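Local structure of DNA repair protein XRCC1 (Homo sapiens, 3LQC) at residues 62-68 against 91-95. The protein serves as a scaffold in DNA single-strand break repair, assembling repair complexes and binding poly-ADP-ribose, and is represented here by its N-terminal domain. Sequence-based numbering, arbitrary orientation.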
loop_
_atom_site.group_PDB
_atom_site.type_symbol
_atom_site.label_atom_id
_atom_site.label_comp_id
_atom_site.label_asym_id
_atom_site.label_seq_id
_atom_site.Cartn_x
_atom_site.Cartn_y
_atom_site.Cartn_z
ATOM N N ASN A 62 -13.554 3.826 15.330
ATOM C CA ASN A 62 -13.676 2.443 14.918
ATOM C C ASN A 62 -14.277 1.567 16.001
ATOM O O ASN A 62 -14.176 1.867 17.189
ATOM C CB ASN A 62 -12.327 1.876 14.477
ATOM C CG ASN A 62 -12.445 0.466 13.915
ATOM O OD1 ASN A 62 -13.417 0.137 13.238
ATOM N ND2 ASN A 62 -11.459 -0.371 14.199
ATOM N N ASP A 63 -14.923 0.491 15.581
ATOM C CA ASP A 63 -15.302 -0.563 16.508
ATOM C C ASP A 63 -15.018 -1.914 15.872
ATOM O O ASP A 63 -15.935 -2.701 15.623
ATOM C CB ASP A 63 -16.770 -0.468 16.908
ATOM C CG ASP A 63 -17.175 -1.556 17.890
ATOM O OD1 ASP A 63 -16.334 -1.945 18.727
ATOM O OD2 ASP A 63 -18.336 -2.020 17.826
ATOM N N GLY A 64 -13.742 -2.158 15.589
ATOM C CA GLY A 64 -13.285 -3.461 15.142
ATOM C C GLY A 64 -13.208 -3.637 13.639
ATOM O O GLY A 64 -12.984 -4.747 13.162
ATOM N N SER A 65 -13.407 -2.557 12.892
ATOM C CA SER A 65 -13.300 -2.605 11.437
ATOM C C SER A 65 -11.835 -2.517 11.029
ATOM O O SER A 65 -11.050 -1.838 11.686
ATOM C CB SER A 65 -14.055 -1.438 10.797
ATOM O OG SER A 65 -15.447 -1.553 10.981
ATOM N N ALA A 66 -11.471 -3.186 9.938
ATOM C CA ALA A 66 -10.131 -3.043 9.384
ATOM C C ALA A 66 -10.055 -1.803 8.504
ATOM O O ALA A 66 -9.072 -1.062 8.548
ATOM C CB ALA A 66 -9.738 -4.277 8.597
ATOM N N PHE A 67 -11.097 -1.590 7.702
ATOM C CA PHE A 67 -11.152 -0.443 6.798
ATOM C C PHE A 67 -12.494 0.244 6.919
ATOM O O PHE A 67 -13.491 -0.400 7.207
ATOM C CB PHE A 67 -10.957 -0.870 5.342
ATOM C CG PHE A 67 -9.882 -1.887 5.143
ATOM C CD1 PHE A 67 -8.581 -1.622 5.529
ATOM C CD2 PHE A 67 -10.174 -3.115 4.559
ATOM C CE1 PHE A 67 -7.589 -2.557 5.347
ATOM C CE2 PHE A 67 -9.179 -4.070 4.375
ATOM C CZ PHE A 67 -7.885 -3.788 4.766
ATOM N N VAL A 68 -12.515 1.552 6.695
ATOM C CA VAL A 68 -13.767 2.294 6.632
ATOM C C VAL A 68 -13.736 3.223 5.430
ATOM O O VAL A 68 -12.710 3.836 5.139
ATOM C CB VAL A 68 -14.021 3.122 7.899
ATOM C CG1 VAL A 68 -15.385 3.770 7.826
ATOM C CG2 VAL A 68 -13.920 2.259 9.137
ATOM N N SER A 91 -10.101 3.692 4.264
ATOM C CA SER A 91 -9.020 4.037 5.172
ATOM C C SER A 91 -8.798 2.980 6.254
ATOM O O SER A 91 -9.742 2.347 6.727
ATOM C CB SER A 91 -9.292 5.401 5.804
ATOM O OG SER A 91 -9.434 6.379 4.792
ATOM N N SER A 92 -7.535 2.813 6.638
ATOM C CA SER A 92 -7.112 1.763 7.564
ATOM C C SER A 92 -7.393 2.108 9.025
ATOM O O SER A 92 -7.173 3.233 9.470
ATOM C CB SER A 92 -5.620 1.482 7.367
ATOM O OG SER A 92 -5.108 0.669 8.394
ATOM N N PHE A 93 -7.889 1.129 9.768
ATOM C CA PHE A 93 -8.135 1.305 11.191
ATOM C C PHE A 93 -7.524 0.167 11.991
ATOM O O PHE A 93 -7.215 0.329 13.169
ATOM C CB PHE A 93 -9.630 1.431 11.476
ATOM C CG PHE A 93 -10.170 2.791 11.179
ATOM C CD1 PHE A 93 -10.311 3.726 12.188
ATOM C CD2 PHE A 93 -10.492 3.152 9.884
ATOM C CE1 PHE A 93 -10.787 4.995 11.914
ATOM C CE2 PHE A 93 -10.965 4.418 9.606
ATOM C CZ PHE A 93 -11.116 5.339 10.622
ATOM N N MET A 94 -7.343 -0.981 11.340
ATOM C CA MET A 94 -6.646 -2.108 11.954
ATOM C C MET A 94 -5.843 -2.854 10.909
ATOM O O MET A 94 -6.248 -2.936 9.750
ATOM C CB MET A 94 -7.634 -3.083 12.597
ATOM C CG MET A 94 -8.561 -2.453 13.606
ATOM S SD MET A 94 -9.694 -3.660 14.304
ATOM C CE MET A 94 -8.597 -4.665 15.296
ATOM N N SER A 95 -4.712 -3.411 11.329
ATOM C CA SER A 95 -3.946 -4.301 10.472
ATOM C C SER A 95 -4.586 -5.673 10.526
ATOM O O SER A 95 -5.406 -5.944 11.408
ATOM C CB SER A 95 -2.508 -4.406 10.971
ATOM O OG SER A 95 -2.487 -5.033 12.233
HETATM O O HOH W 1 -9.004 0.448 15.234
#
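Ala66 O takes two backbone N-H groups from one face of its carbonyl plane: Phe93 N at 2.8 Å, and Met94 N in a longer bond of 3.3 Å. This fork marks where strand 85-92 ends. Just before it the antiparallel hairpin with strand 67-73 is regular: Val68 and Ser91 form a hydrogen-bonded pair, Val68 N giving to Ser91 O at 2.9 Å, and Phe67 faces Ser92 in a non-hydrogen-bonded pair. On the other side of 67-73, Ala66 and Phe67 both face Ser133, a classic beta bulge.

Beyond the hairpin, Asn62 organises the turn. Its CG stands anti to the backbone N (chi1 -175°), which carries the amide back over the loop. There OD1 receives Ser65 N on a lone pair at 2.7 Å, closing an Asx motif, while ND2 makes a weak bond to Ser65 O and reaches Phe93 O through a water. The Phe93 ring packs against both strand ends: CD1 meets Asn62 CB at 3.6 Å while CD2 and CE2 pack on Val68 CG2, both obliquely from the same side. Met94 runs across the Asn62 amide at about a right angle, its extended chi2 (180°) carrying SD to 3.6 Å from Gly64 C. With alanine in place of Asn62, Ser65 N loses its OD1 acceptor and the water the ND2 it accepts from, and the turn would probably be freer to shift away from Phe93. Polar turn and apolar side chains thus interlock: backbone bonds zip up the hairpin, while the water and the packing of Phe93 and Met94 tie it to the end of strand 57-63.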